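Local coordinates for outer surface protein (Bacillus cereus ATCC 14579, PDB 1X7F) that probably acts as a 6-phospho-N-acetylmuramidase, a glycosidase of bacterial cell-wall recycling, at residues Q271-F276 and T363-E368; E291-R296 and T307-K312; M303-E308 and G339-E344; D315-V320 and G334-G339. One frame throughout, in Å; residues are numbered along the deposited sequence.

Interaction 1: Q271-F276 and T363-E368; sequences QLKVHF and TIAEEE
His275 presents the edge of its imidazole to the other segment: Ala365 CB lies near the ring plane, 3.9 Å from NE2, and the carbonyl oxygen of Thr363 sits at the same rim. The second flat group is the Glu368 carboxylate. Lys273 N approaches its OE1 on the syn side, at 2.9 Å and 35° out of the carboxylate plane, while OE2 makes a salt bridge with Lys236 of helix 231-240. The glutamate reaches the strand because CG stands anti to its carbonyl carbon (chi1 -69°) and the rest of the chain runs straight out.

Between these groups run two neighbouring antiparallel strands of the C-terminal sheet, 270-276 and 358-364. His275 and Thr363 form the hydrogen-bonded pair: His275 N gives a nearly straight bond of 2.8 Å to Thr363 O, and Thr363 N returns one to His275 O. Val274 and Ile364 are the adjacent non-hydrogen-bonded pair, and they put their side chains on the opposite face, where Ile364 CD1 also packs against Leu272 CB at 4.1 Å. Past Ile364 the second strand ends, yet Ala365 N still reaches Lys273 O (2.8 Å). On the face of His275 and Thr363, a water donates to His275 O and lies 2.7 Å from Thr363 OG1.

Beyond the end of strand 358-364, therefore, a side-chain carboxylate takes over the bonding of the Lys273 amide. Since Lys236 also donates to Gln271 O, its charge probably favours an ionised Glu368 and ties this end of the two inner strands to helix 231-240 of the N-terminal barrel.

Interaction 2: E291-R296 and T307-K312; sequences ELHVRR and TEVRKK
Thr307 turns OG1 into the position between its backbone N and carbonyl carbon (chi1 51°), where it meets the aliphatic part of Arg296: OG1 lies 3.3 Å from Arg296 CD. The arginine starts with CG anti to its own N (chi1 -156°) and bends only at chi3, so its chain crosses the threonine at about a right angle and carries NH1 to 3.7 Å from Thr307 CG2. Its NE is held by a salt bridge to Asp298.

One water bridges the two backbones, donating to Val294 O (2.7 Å) and accepting from Thr307 N (2.8 Å).

These are neighbouring pieces of the C-terminal beta domain: short strand 293-294 at one border of the mixed sheet, and the start of the weakly bonded helix 309-313, which follows strand 303-306. Val309 of that helix points CG2 at the edge of the His293 imidazole, 3.6 Å from ND1. Glu291 CB sits over one face of the same ring, displaced toward its rim, and both ring nitrogens are hydrogen-bonded, ND1 with Ser306 OG and NE2 with Thr288 O, which fixes the ring's rotation. Glu291 CG also touches Val309 CG2, at 3.7 Å. Farther out its carboxylate lies across the Lys312 chain, OE1 3.6 Å from CD, while OE2 is hydrogen-bonded to Tyr313 OH.

Interaction 3: M303-E308 and G339-E344; sequences MVRSTE and GKYKGE
Arg305, on border strand 303-306, grips Glu344, the last residue of a type II beta turn running from Tyr341 to Glu344. Gly343 occupies the third position of the turn with positive phi, where a side chain would jam against the preceding carbonyl oxygen, and Glu344 N closes the turn onto Tyr341 O.

The ionic part is a side-on, two-nitrogen salt bridge. Arg305 NE reaches Glu344 OE2 at 2.9 Å, nearly straight and in the guanidinium plane, but comes from above the carboxylate plane. NH2 meets the syn lone pair of OE1 at 2.8 Å with a more bent bond (148°). The uneven fit reflects a 46° angle between the two planes. Glu344 extends fully, its CG anti to the backbone N (chi1 177°), to deliver the carboxylate; OE2 also accepts from Gln346 NE2, so it has two donors.

A methyl group and an aromatic ring add van der Waals contacts. The Thr307 methyl CG2 lies over one guanidinium face, 3.9 Å above the plane and displaced toward its rim, and runs alongside the glutamate chain. At the guanidinium edge, Tyr341 brings its ring obliquely, with CE2 3.7 Å from Arg305 NH2.

Interaction 4: D315-V320 and G334-G339; sequences DYDFPV and GNNSFG
Asn336 clasps Phe318 with both backbone and side chain, joining two irregular loops: 315-320, which leads away from helix 309-313, and the start of the connection between hairpin strands 330-334 and 345-348. Asn336 N donates to Phe318 O at 2.8 Å, and Asn336 OD1 accepts from Phe318 N, also at 2.8 Å. OD1 thus stands in for a backbone carbonyl toward Phe318 N, and with Asn336 N taking Phe318 O, both the N-H and the C=O of Phe318 are paired, much as by a strand partner. CG anti to the carbonyl carbon (chi1 -66°) folds the amide back to make this possible. The Phe318 amide meets OD1 at a C=O...N angle of 118°, near the lone-pair direction, but is tilted 33° from the carbonyl plane.

The other end of the amide is used as well. Asn336 ND2 donates to Asp317 OD2 at 3.1 Å, the carboxylate and amide planes lying nearly parallel and the oxygen being met on its anti side. Asn336 therefore serves one donor and one acceptor with its amide and another acceptor with its backbone N. Within its own loop, Phe338 N is taken by Asn335 O.

Van der Waals contacts flank the clasp. Phe318 turns its ring away to helix 282-289, touching Val283 and Glu284, with CG 4.1 Å from Gly334 O. Asn335 CB lies 3.2 Å from Phe318 O, and Val320 CG2 rests 3.9 Å from Ser337 OG.

All four contacts belong to the C-terminal beta domain. Interaction 1 closes the long loop that contains the other three and lies at the end of the sheet nearest the N-terminal domain; its centre is about 18 Å from that of interaction 2, 19 Å from interaction 3 and 24 Å from interaction 4. The centres of interactions 2 and 3 are about 7 Å apart; they share Thr307 and Glu308, and Arg310 NH1 probably hydrogen-bonds Lys340 O. Interaction 4, nested within interaction 3 and about 11 Å from it between centres, meets it through probable backbone bonds of Gly334 with Gly343 and Glu344. The domain is thus tied together from the barrel side to its outer loops.

Interaction 1: Q271-F276 and T363-E368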
loop_
_atom_site.group_PDB
_atom_site.type_symbol
_atom_site.label_atom_id
_atom_site.label_comp_id
_atom_site.label_asym_id
_atom_site.label_seq_id
_atom_site.Cartn_x
_atom_site.Cartn_y
_atom_site.Cartn_z
ATOM N N GLN A 271 -2.522 6.256 -9.059
ATOM C CA GLN A 271 -3.670 7.113 -9.346
ATOM C C GLN A 271 -3.566 8.344 -8.454
ATOM O O GLN A 271 -3.569 8.231 -7.229
ATOM C CB GLN A 271 -5.000 6.403 -9.081
ATOM C CG GLN A 271 -5.195 5.062 -9.774
ATOM C CD GLN A 271 -6.468 4.364 -9.327
ATOM O OE1 GLN A 271 -6.568 3.907 -8.173
ATOM N NE2 GLN A 271 -7.444 4.266 -10.237
ATOM N N LEU A 272 -3.465 9.512 -9.073
ATOM C CA LEU A 272 -3.260 10.757 -8.342
ATOM C C LEU A 272 -4.575 11.501 -8.304
ATOM O O LEU A 272 -5.136 11.826 -9.362
ATOM C CB LEU A 272 -2.188 11.613 -9.025
ATOM C CG LEU A 272 -0.799 10.954 -9.148
ATOM C CD1 LEU A 272 0.102 11.774 -10.085
ATOM C CD2 LEU A 272 -0.122 10.756 -7.758
ATOM N N LYS A 273 -5.075 11.749 -7.092
ATOM C CA LYS A 273 -6.294 12.540 -6.921
ATOM C C LYS A 273 -6.066 14.001 -7.354
ATOM O O LYS A 273 -5.169 14.690 -6.837
ATOM C CB LYS A 273 -6.798 12.451 -5.482
ATOM C CG LYS A 273 -8.074 13.226 -5.247
ATOM C CD LYS A 273 -8.916 12.622 -4.153
ATOM C CE LYS A 273 -10.239 13.369 -4.038
ATOM N NZ LYS A 273 -10.982 13.028 -2.793
ATOM N N VAL A 274 -6.871 14.445 -8.315
ATOM C CA VAL A 274 -6.813 15.806 -8.859
ATOM C C VAL A 274 -8.103 16.569 -8.488
ATOM O O VAL A 274 -9.208 16.001 -8.483
ATOM C CB VAL A 274 -6.585 15.804 -10.416
ATOM C CG1 VAL A 274 -7.763 15.136 -11.160
ATOM C CG2 VAL A 274 -6.357 17.223 -10.973
ATOM N N HIS A 275 -7.936 17.844 -8.147
ATOM C CA HIS A 275 -9.035 18.777 -7.983
ATOM C C HIS A 275 -8.911 19.840 -9.072
ATOM O O HIS A 275 -7.892 20.518 -9.172
ATOM C CB HIS A 275 -8.991 19.451 -6.605
ATOM C CG HIS A 275 -9.050 18.495 -5.452
ATOM N ND1 HIS A 275 -10.237 18.062 -4.901
ATOM C CD2 HIS A 275 -8.065 17.897 -4.737
ATOM C CE1 HIS A 275 -9.984 17.230 -3.904
ATOM N NE2 HIS A 275 -8.672 17.119 -3.780
ATOM N N PHE A 276 -9.951 19.983 -9.879
ATOM C CA PHE A 276 -9.970 20.981 -10.934
ATOM C C PHE A 276 -10.249 22.400 -10.461
ATOM O O PHE A 276 -11.007 22.602 -9.518
ATOM C CB PHE A 276 -10.975 20.573 -12.015
ATOM C CG PHE A 276 -10.562 19.359 -12.766
ATOM C CD1 PHE A 276 -11.249 18.151 -12.597
ATOM C CD2 PHE A 276 -9.453 19.402 -13.612
ATOM C CE1 PHE A 276 -10.845 17.005 -13.285
ATOM C CE2 PHE A 276 -9.044 18.271 -14.295
ATOM C CZ PHE A 276 -9.738 17.069 -14.135
ATOM N N THR A 363 -5.132 20.801 -9.316
ATOM C CA THR A 363 -4.050 20.505 -8.388
ATOM C C THR A 363 -4.211 19.085 -7.871
ATOM O O THR A 363 -5.327 18.634 -7.612
ATOM C CB THR A 363 -4.030 21.458 -7.167
ATOM O OG1 THR A 363 -5.333 21.512 -6.567
ATOM C CG2 THR A 363 -3.703 22.905 -7.546
ATOM N N ILE A 364 -3.088 18.388 -7.734
ATOM C CA ILE A 364 -3.066 17.110 -7.043
ATOM C C ILE A 364 -3.323 17.379 -5.559
ATOM O O ILE A 364 -2.798 18.338 -5.001
ATOM C CB ILE A 364 -1.692 16.401 -7.244
ATOM C CG1 ILE A 364 -1.365 16.194 -8.741
ATOM C CG2 ILE A 364 -1.593 15.097 -6.382
ATOM C CD1 ILE A 364 -2.503 15.617 -9.597
ATOM N N ALA A 365 -4.140 16.533 -4.940
ATOM C CA ALA A 365 -4.465 16.638 -3.527
ATOM C C ALA A 365 -3.182 16.786 -2.708
ATOM O O ALA A 365 -2.198 16.082 -2.954
ATOM C CB ALA A 365 -5.285 15.411 -3.067
ATOM N N GLU A 366 -3.210 17.710 -1.749
ATOM C CA GLU A 366 -2.034 18.105 -0.972
ATOM C C GLU A 366 -1.391 16.925 -0.231
ATOM O O GLU A 366 -0.170 16.833 -0.170
ATOM C CB GLU A 366 -2.417 19.213 0.029
ATOM C CG GLU A 366 -1.236 19.985 0.620
ATOM C CD GLU A 366 -1.624 20.830 1.843
ATOM O OE1 GLU A 366 -0.710 21.336 2.548
ATOM O OE2 GLU A 366 -2.848 20.978 2.123
ATOM N N GLU A 367 -2.214 16.041 0.328
ATOM C CA GLU A 367 -1.717 14.869 1.047
ATOM C C GLU A 367 -0.987 13.881 0.127
ATOM O O GLU A 367 -0.214 13.052 0.595
ATOM C CB GLU A 367 -2.850 14.178 1.823
ATOM C CG GLU A 367 -3.963 13.593 0.963
ATOM C CD GLU A 367 -5.040 14.588 0.573
ATOM O OE1 GLU A 367 -4.864 15.812 0.767
ATOM O OE2 GLU A 367 -6.077 14.131 0.050
ATOM N N GLU A 368 -1.221 13.999 -1.177
ATOM C CA GLU A 368 -0.651 13.061 -2.169
ATOM C C GLU A 368 0.546 13.601 -2.958
ATOM O O GLU A 368 1.038 12.929 -3.860
ATOM C CB GLU A 368 -1.727 12.575 -3.160
ATOM C CG GLU A 368 -2.798 11.659 -2.555
ATOM C CD GLU A 368 -3.680 10.987 -3.599
ATOM O OE1 GLU A 368 -3.373 11.066 -4.816
ATOM O OE2 GLU A 368 -4.704 10.371 -3.214
HETATM O O HOH W 1 -7.233 22.969 -7.805
#

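Interaction 2: E291-R296 and T307-K312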
loop_
_atom_site.group_PDB
_atom_site.type_symbol
_atom_site.label_atom_id
_atom_site.label_comp_id
_atom_site.label_asym_id
_atom_site.label_seq_id
_atom_site.Cartn_x
_atom_site.Cartn_y
_atom_site.Cartn_z
ATOM N N GLU A 291 -6.848 9.947 -20.108
ATOM C CA GLU A 291 -5.567 9.485 -20.617
ATOM C C GLU A 291 -4.798 8.686 -19.586
ATOM O O GLU A 291 -4.761 9.046 -18.410
ATOM C CB GLU A 291 -4.697 10.682 -21.057
ATOM C CG GLU A 291 -5.368 11.645 -22.031
ATOM C CD GLU A 291 -5.769 10.980 -23.333
ATOM O OE1 GLU A 291 -4.956 10.181 -23.852
ATOM O OE2 GLU A 291 -6.894 11.249 -23.831
ATOM N N LEU A 292 -4.180 7.607 -20.046
ATOM C CA LEU A 292 -3.101 6.970 -19.324
ATOM C C LEU A 292 -1.829 7.767 -19.620
ATOM O O LEU A 292 -1.280 7.706 -20.729
ATOM C CB LEU A 292 -2.966 5.506 -19.758
ATOM C CG LEU A 292 -1.828 4.651 -19.187
ATOM C CD1 LEU A 292 -1.679 4.815 -17.665
ATOM C CD2 LEU A 292 -2.031 3.177 -19.564
ATOM N N HIS A 293 -1.384 8.539 -18.630
ATOM C CA HIS A 293 -0.220 9.389 -18.775
ATOM C C HIS A 293 1.070 8.608 -18.596
ATOM O O HIS A 293 1.114 7.636 -17.841
ATOM C CB HIS A 293 -0.286 10.550 -17.784
ATOM C CG HIS A 293 -1.509 11.390 -17.943
ATOM N ND1 HIS A 293 -1.674 12.258 -19.003
ATOM C CD2 HIS A 293 -2.645 11.462 -17.208
ATOM C CE1 HIS A 293 -2.857 12.844 -18.901
ATOM N NE2 HIS A 293 -3.465 12.377 -17.822
ATOM N N VAL A 294 2.103 9.018 -19.327
ATOM C CA VAL A 294 3.429 8.433 -19.191
ATOM C C VAL A 294 4.375 9.611 -19.028
ATOM O O VAL A 294 4.308 10.558 -19.811
ATOM C CB VAL A 294 3.845 7.580 -20.430
ATOM C CG1 VAL A 294 5.293 7.074 -20.288
ATOM C CG2 VAL A 294 2.901 6.410 -20.628
ATOM N N ARG A 295 5.213 9.581 -17.990
ATOM C CA ARG A 295 6.303 10.547 -17.875
ATOM C C ARG A 295 7.347 10.199 -18.921
ATOM O O ARG A 295 7.929 9.110 -18.879
ATOM C CB ARG A 295 6.935 10.520 -16.480
ATOM C CG ARG A 295 7.918 11.671 -16.240
ATOM C CD ARG A 295 8.507 11.750 -14.824
ATOM N NE ARG A 295 9.288 12.983 -14.645
ATOM C CZ ARG A 295 10.054 13.249 -13.589
ATOM N NH1 ARG A 295 10.718 14.394 -13.529
ATOM N NH2 ARG A 295 10.161 12.375 -12.595
ATOM N N ARG A 296 7.576 11.105 -19.871
ATOM C CA ARG A 296 8.616 10.852 -20.873
ATOM C C ARG A 296 9.970 10.636 -20.189
ATOM O O ARG A 296 10.374 11.424 -19.309
ATOM C CB ARG A 296 8.690 11.946 -21.949
ATOM C CG ARG A 296 9.305 11.419 -23.264
ATOM C CD ARG A 296 9.288 12.403 -24.424
ATOM N NE ARG A 296 10.259 13.493 -24.258
ATOM C CZ ARG A 296 10.237 14.641 -24.928
ATOM N NH1 ARG A 296 9.280 14.895 -25.812
ATOM N NH2 ARG A 296 11.179 15.544 -24.713
ATOM N N THR A 307 3.810 13.843 -22.709
ATOM C CA THR A 307 4.018 14.374 -24.065
ATOM C C THR A 307 3.182 13.734 -25.157
ATOM O O THR A 307 2.890 14.379 -26.159
ATOM C CB THR A 307 5.513 14.337 -24.465
ATOM O OG1 THR A 307 6.037 13.017 -24.238
ATOM C CG2 THR A 307 6.353 15.281 -23.563
ATOM N N GLU A 308 2.809 12.472 -24.968
ATOM C CA GLU A 308 1.908 11.783 -25.897
ATOM C C GLU A 308 0.494 12.382 -25.941
ATOM O O GLU A 308 -0.205 12.239 -26.930
ATOM C CB GLU A 308 1.840 10.284 -25.581
ATOM C CG GLU A 308 3.162 9.547 -25.741
ATOM C CD GLU A 308 3.595 9.432 -27.197
ATOM O OE1 GLU A 308 3.026 8.590 -27.940
ATOM O OE2 GLU A 308 4.515 10.188 -27.599
ATOM N N VAL A 309 0.089 13.062 -24.876
ATOM C CA VAL A 309 -1.217 13.728 -24.800
ATOM C C VAL A 309 -1.407 14.815 -25.858
ATOM O O VAL A 309 -2.499 14.953 -26.413
ATOM C CB VAL A 309 -1.479 14.315 -23.363
ATOM C CG1 VAL A 309 -2.368 15.554 -23.385
ATOM C CG2 VAL A 309 -2.084 13.255 -22.474
ATOM N N ARG A 310 -0.343 15.567 -26.154
ATOM C CA ARG A 310 -0.435 16.723 -27.057
ATOM C C ARG A 310 -0.555 16.378 -28.540
ATOM O O ARG A 310 -0.756 17.262 -29.370
ATOM C CB ARG A 310 0.715 17.719 -26.820
ATOM C CG ARG A 310 2.030 17.378 -27.492
ATOM C CD ARG A 310 3.203 18.220 -27.015
ATOM N NE ARG A 310 4.454 17.470 -27.107
ATOM C CZ ARG A 310 5.349 17.605 -28.079
ATOM N NH1 ARG A 310 5.161 18.480 -29.056
ATOM N NH2 ARG A 310 6.449 16.868 -28.066
ATOM N N LYS A 311 -0.425 15.098 -28.871
ATOM C CA LYS A 311 -0.731 14.613 -30.210
ATOM C C LYS A 311 -2.238 14.514 -30.449
ATOM O O LYS A 311 -2.721 14.816 -31.541
ATOM C CB LYS A 311 -0.092 13.245 -30.441
ATOM C CG LYS A 311 1.371 13.297 -30.853
ATOM C CD LYS A 311 1.779 12.014 -31.596
ATOM C CE LYS A 311 1.951 10.842 -30.631
ATOM N NZ LYS A 311 2.877 11.221 -29.526
ATOM N N LYS A 312 -2.972 14.091 -29.421
ATOM C CA LYS A 312 -4.422 13.967 -29.501
ATOM C C LYS A 312 -5.145 15.296 -29.342
ATOM O O LYS A 312 -6.285 15.435 -29.787
ATOM C CB LYS A 312 -4.947 12.984 -28.450
ATOM C CG LYS A 312 -4.477 11.556 -28.638
ATOM C CD LYS A 312 -4.725 10.719 -27.382
ATOM C CE LYS A 312 -6.129 10.159 -27.363
ATOM N NZ LYS A 312 -6.349 9.220 -28.513
HETATM O O HOH W 2 4.801 11.202 -22.338
#

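Interaction 3: M303-E308 and G339-E344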
loop_
_atom_site.group_PDB
_atom_site.type_symbol
_atom_site.label_atom_id
_atom_site.label_comp_id
_atom_site.label_asym_id
_atom_site.label_seq_id
_atom_site.Cartn_x
_atom_site.Cartn_y
_atom_site.Cartn_z
ATOM N N MET A 303 9.064 19.334 -13.686
ATOM C CA MET A 303 7.709 18.875 -13.970
ATOM C C MET A 303 7.674 17.492 -14.603
ATOM O O MET A 303 8.658 17.026 -15.199
ATOM C CB MET A 303 6.925 19.908 -14.809
ATOM C CG MET A 303 7.071 19.795 -16.335
ATOM S SD MET A 303 8.417 20.749 -17.028
ATOM C CE MET A 303 7.814 22.411 -17.045
ATOM N N VAL A 304 6.537 16.828 -14.436
ATOM C CA VAL A 304 6.245 15.589 -15.138
ATOM C C VAL A 304 5.612 16.009 -16.454
ATOM O O VAL A 304 4.603 16.707 -16.450
ATOM C CB VAL A 304 5.247 14.730 -14.325
ATOM C CG1 VAL A 304 4.732 13.534 -15.154
ATOM C CG2 VAL A 304 5.874 14.267 -13.023
ATOM N N ARG A 305 6.214 15.613 -17.569
ATOM C CA ARG A 305 5.711 15.942 -18.902
ATOM C C ARG A 305 5.004 14.738 -19.515
ATOM O O ARG A 305 5.629 13.698 -19.769
ATOM C CB ARG A 305 6.844 16.347 -19.846
ATOM C CG ARG A 305 7.732 17.493 -19.359
ATOM C CD ARG A 305 8.842 17.854 -20.352
ATOM N NE ARG A 305 8.319 18.363 -21.627
ATOM C CZ ARG A 305 8.988 18.337 -22.774
ATOM N NH1 ARG A 305 10.219 17.836 -22.813
ATOM N NH2 ARG A 305 8.434 18.814 -23.892
ATOM N N SER A 306 3.712 14.900 -19.772
ATOM C CA SER A 306 2.927 13.879 -20.445
ATOM C C SER A 306 2.824 14.274 -21.924
ATOM O O SER A 306 1.885 14.955 -22.344
ATOM C CB SER A 306 1.550 13.759 -19.773
ATOM O OG SER A 306 0.778 12.725 -20.358
ATOM N N THR A 307 3.810 13.843 -22.709
ATOM C CA THR A 307 4.018 14.374 -24.065
ATOM C C THR A 307 3.182 13.734 -25.157
ATOM O O THR A 307 2.890 14.379 -26.159
ATOM C CB THR A 307 5.513 14.337 -24.465
ATOM O OG1 THR A 307 6.037 13.017 -24.238
ATOM C CG2 THR A 307 6.353 15.281 -23.563
ATOM N N GLU A 308 2.809 12.472 -24.968
ATOM C CA GLU A 308 1.908 11.783 -25.897
ATOM C C GLU A 308 0.494 12.382 -25.941
ATOM O O GLU A 308 -0.205 12.239 -26.930
ATOM C CB GLU A 308 1.840 10.284 -25.581
ATOM C CG GLU A 308 3.162 9.547 -25.741
ATOM C CD GLU A 308 3.595 9.432 -27.197
ATOM O OE1 GLU A 308 3.026 8.590 -27.940
ATOM O OE2 GLU A 308 4.515 10.188 -27.599
ATOM N N GLY A 339 2.636 27.025 -29.133
ATOM C CA GLY A 339 3.059 26.402 -30.403
ATOM C C GLY A 339 3.156 24.883 -30.376
ATOM O O GLY A 339 2.169 24.196 -30.151
ATOM N N LYS A 340 4.364 24.370 -30.588
ATOM C CA LYS A 340 4.704 22.937 -30.474
ATOM C C LYS A 340 4.204 22.267 -29.171
ATOM O O LYS A 340 3.970 21.054 -29.133
ATOM C CB LYS A 340 6.244 22.822 -30.568
ATOM C CG LYS A 340 6.854 21.428 -30.537
ATOM C CD LYS A 340 7.069 20.876 -31.945
ATOM C CE LYS A 340 7.545 19.417 -31.898
ATOM N NZ LYS A 340 8.516 19.153 -30.783
ATOM N N TYR A 341 4.041 23.047 -28.105
ATOM C CA TYR A 341 3.739 22.491 -26.783
ATOM C C TYR A 341 2.293 22.678 -26.342
ATOM O O TYR A 341 1.927 22.288 -25.246
ATOM C CB TYR A 341 4.748 23.013 -25.722
ATOM C CG TYR A 341 6.146 22.710 -26.171
ATOM C CD1 TYR A 341 6.976 23.722 -26.646
ATOM C CD2 TYR A 341 6.605 21.388 -26.225
ATOM C CE1 TYR A 341 8.231 23.437 -27.115
ATOM C CE2 TYR A 341 7.868 21.090 -26.704
ATOM C CZ TYR A 341 8.680 22.127 -27.135
ATOM O OH TYR A 341 9.923 21.861 -27.614
ATOM N N LYS A 342 1.477 23.277 -27.201
ATOM C CA LYS A 342 0.040 23.324 -26.980
ATOM C C LYS A 342 -0.512 21.895 -26.767
ATOM O O LYS A 342 -0.241 20.979 -27.559
ATOM C CB LYS A 342 -0.658 23.970 -28.171
ATOM C CG LYS A 342 -2.201 23.904 -28.095
ATOM C CD LYS A 342 -2.818 24.578 -29.296
ATOM C CE LYS A 342 -4.162 24.008 -29.586
ATOM N NZ LYS A 342 -4.668 24.417 -30.929
ATOM N N GLY A 343 -1.265 21.727 -25.679
ATOM C CA GLY A 343 -1.889 20.458 -25.358
ATOM C C GLY A 343 -0.959 19.564 -24.557
ATOM O O GLY A 343 -1.348 18.457 -24.214
ATOM N N GLU A 344 0.267 20.027 -24.269
ATOM C CA GLU A 344 1.169 19.253 -23.415
ATOM C C GLU A 344 0.700 19.437 -21.987
ATOM O O GLU A 344 0.644 20.563 -21.485
ATOM C CB GLU A 344 2.664 19.647 -23.567
ATOM C CG GLU A 344 3.603 18.890 -22.617
ATOM C CD GLU A 344 5.092 19.161 -22.851
ATOM O OE1 GLU A 344 5.607 18.889 -23.949
ATOM O OE2 GLU A 344 5.777 19.619 -21.918
#

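Interaction 4: D315-V320 and G334-G339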
loop_
_atom_site.group_PDB
_atom_site.type_symbol
_atom_site.label_atom_id
_atom_site.label_comp_id
_atom_site.label_asym_id
_atom_site.label_seq_id
_atom_site.Cartn_x
_atom_site.Cartn_y
_atom_site.Cartn_z
ATOM N N ASP A 315 -5.141 19.831 -31.997
ATOM C CA ASP A 315 -6.169 20.416 -32.859
ATOM C C ASP A 315 -7.207 21.199 -32.068
ATOM O O ASP A 315 -8.047 21.870 -32.658
ATOM C CB ASP A 315 -6.911 19.319 -33.628
ATOM C CG ASP A 315 -6.059 18.651 -34.689
ATOM O OD1 ASP A 315 -5.290 19.354 -35.391
ATOM O OD2 ASP A 315 -6.130 17.410 -34.901
ATOM N N TYR A 316 -7.158 21.095 -30.745
ATOM C CA TYR A 316 -8.216 21.613 -29.882
ATOM C C TYR A 316 -7.933 23.011 -29.321
ATOM O O TYR A 316 -6.799 23.494 -29.349
ATOM C CB TYR A 316 -8.533 20.611 -28.761
ATOM C CG TYR A 316 -9.225 19.352 -29.272
ATOM C CD1 TYR A 316 -8.497 18.343 -29.925
ATOM C CD2 TYR A 316 -10.604 19.182 -29.130
ATOM C CE1 TYR A 316 -9.114 17.200 -30.397
ATOM C CE2 TYR A 316 -11.233 18.037 -29.596
ATOM C CZ TYR A 316 -10.481 17.045 -30.228
ATOM O OH TYR A 316 -11.092 15.919 -30.717
ATOM N N ASP A 317 -8.981 23.643 -28.803
ATOM C CA ASP A 317 -8.941 25.034 -28.411
ATOM C C ASP A 317 -8.560 25.129 -26.953
ATOM O O ASP A 317 -9.259 24.615 -26.087
ATOM C CB ASP A 317 -10.313 25.678 -28.652
ATOM C CG ASP A 317 -10.257 27.206 -28.739
ATOM O OD1 ASP A 317 -11.306 27.837 -28.440
ATOM O OD2 ASP A 317 -9.248 27.854 -29.113
ATOM N N PHE A 318 -7.431 25.780 -26.692
ATOM C CA PHE A 318 -6.961 26.011 -25.342
ATOM C C PHE A 318 -6.718 27.499 -25.199
ATOM O O PHE A 318 -5.564 27.953 -25.259
ATOM C CB PHE A 318 -5.683 25.221 -25.082
ATOM C CG PHE A 318 -5.906 23.746 -25.012
ATOM C CD1 PHE A 318 -5.733 22.950 -26.145
ATOM C CD2 PHE A 318 -6.320 23.149 -23.824
ATOM C CE1 PHE A 318 -5.960 21.580 -26.084
ATOM C CE2 PHE A 318 -6.562 21.776 -23.768
ATOM C CZ PHE A 318 -6.371 20.997 -24.895
ATOM N N PRO A 319 -7.796 28.273 -25.039
ATOM C CA PRO A 319 -7.658 29.721 -24.982
ATOM C C PRO A 319 -6.826 30.133 -23.778
ATOM O O PRO A 319 -6.873 29.485 -22.719
ATOM C CB PRO A 319 -9.110 30.215 -24.858
ATOM C CG PRO A 319 -9.945 29.064 -25.379
ATOM C CD PRO A 319 -9.205 27.851 -24.894
ATOM N N VAL A 320 -6.036 31.179 -23.968
ATOM C CA VAL A 320 -5.252 31.784 -22.902
ATOM C C VAL A 320 -6.200 32.345 -21.827
ATOM O O VAL A 320 -7.194 32.992 -22.153
ATOM C CB VAL A 320 -4.327 32.905 -23.482
ATOM C CG1 VAL A 320 -3.583 33.608 -22.388
ATOM C CG2 VAL A 320 -3.317 32.324 -24.479
ATOM N N GLY A 334 -0.286 23.247 -21.839
ATOM C CA GLY A 334 0.116 24.201 -22.852
ATOM C C GLY A 334 -1.106 24.661 -23.619
ATOM O O GLY A 334 -1.898 23.854 -24.093
ATOM N N ASN A 335 -1.253 25.976 -23.712
ATOM C CA ASN A 335 -2.397 26.600 -24.349
ATOM C C ASN A 335 -2.096 27.019 -25.796
ATOM O O ASN A 335 -1.011 26.724 -26.300
ATOM C CB ASN A 335 -2.925 27.748 -23.466
ATOM C CG ASN A 335 -1.945 28.920 -23.325
ATOM O OD1 ASN A 335 -1.842 29.512 -22.252
ATOM N ND2 ASN A 335 -1.266 29.283 -24.401
ATOM N N ASN A 336 -3.034 27.710 -26.445
ATOM C CA ASN A 336 -2.902 28.133 -27.852
ATOM C C ASN A 336 -1.611 28.874 -28.208
ATOM O O ASN A 336 -1.186 28.881 -29.368
ATOM C CB ASN A 336 -4.098 28.996 -28.274
ATOM C CG ASN A 336 -5.412 28.227 -28.278
ATOM O OD1 ASN A 336 -5.443 26.991 -28.222
ATOM N ND2 ASN A 336 -6.511 28.963 -28.341
ATOM N N SER A 337 -0.986 29.496 -27.216
ATOM C CA SER A 337 0.176 30.318 -27.487
ATOM C C SER A 337 1.492 29.552 -27.230
ATOM O O SER A 337 2.567 30.138 -27.300
ATOM C CB SER A 337 0.094 31.621 -26.691
ATOM O OG SER A 337 0.420 31.387 -25.331
ATOM N N PHE A 338 1.399 28.245 -26.962
ATOM C CA PHE A 338 2.590 27.428 -26.701
ATOM C C PHE A 338 3.102 26.648 -27.938
ATOM O O PHE A 338 3.922 25.737 -27.797
ATOM C CB PHE A 338 2.380 26.493 -25.497
ATOM C CG PHE A 338 3.594 26.392 -24.569
ATOM C CD1 PHE A 338 4.849 26.848 -24.968
ATOM C CD2 PHE A 338 3.476 25.801 -23.309
ATOM C CE1 PHE A 338 5.960 26.747 -24.122
ATOM C CE2 PHE A 338 4.577 25.704 -22.451
ATOM C CZ PHE A 338 5.825 26.190 -22.865
ATOM N N GLY A 339 2.636 27.025 -29.133
ATOM C CA GLY A 339 3.059 26.402 -30.403
ATOM C C GLY A 339 3.156 24.883 -30.376
ATOM O O GLY A 339 2.169 24.196 -30.151
#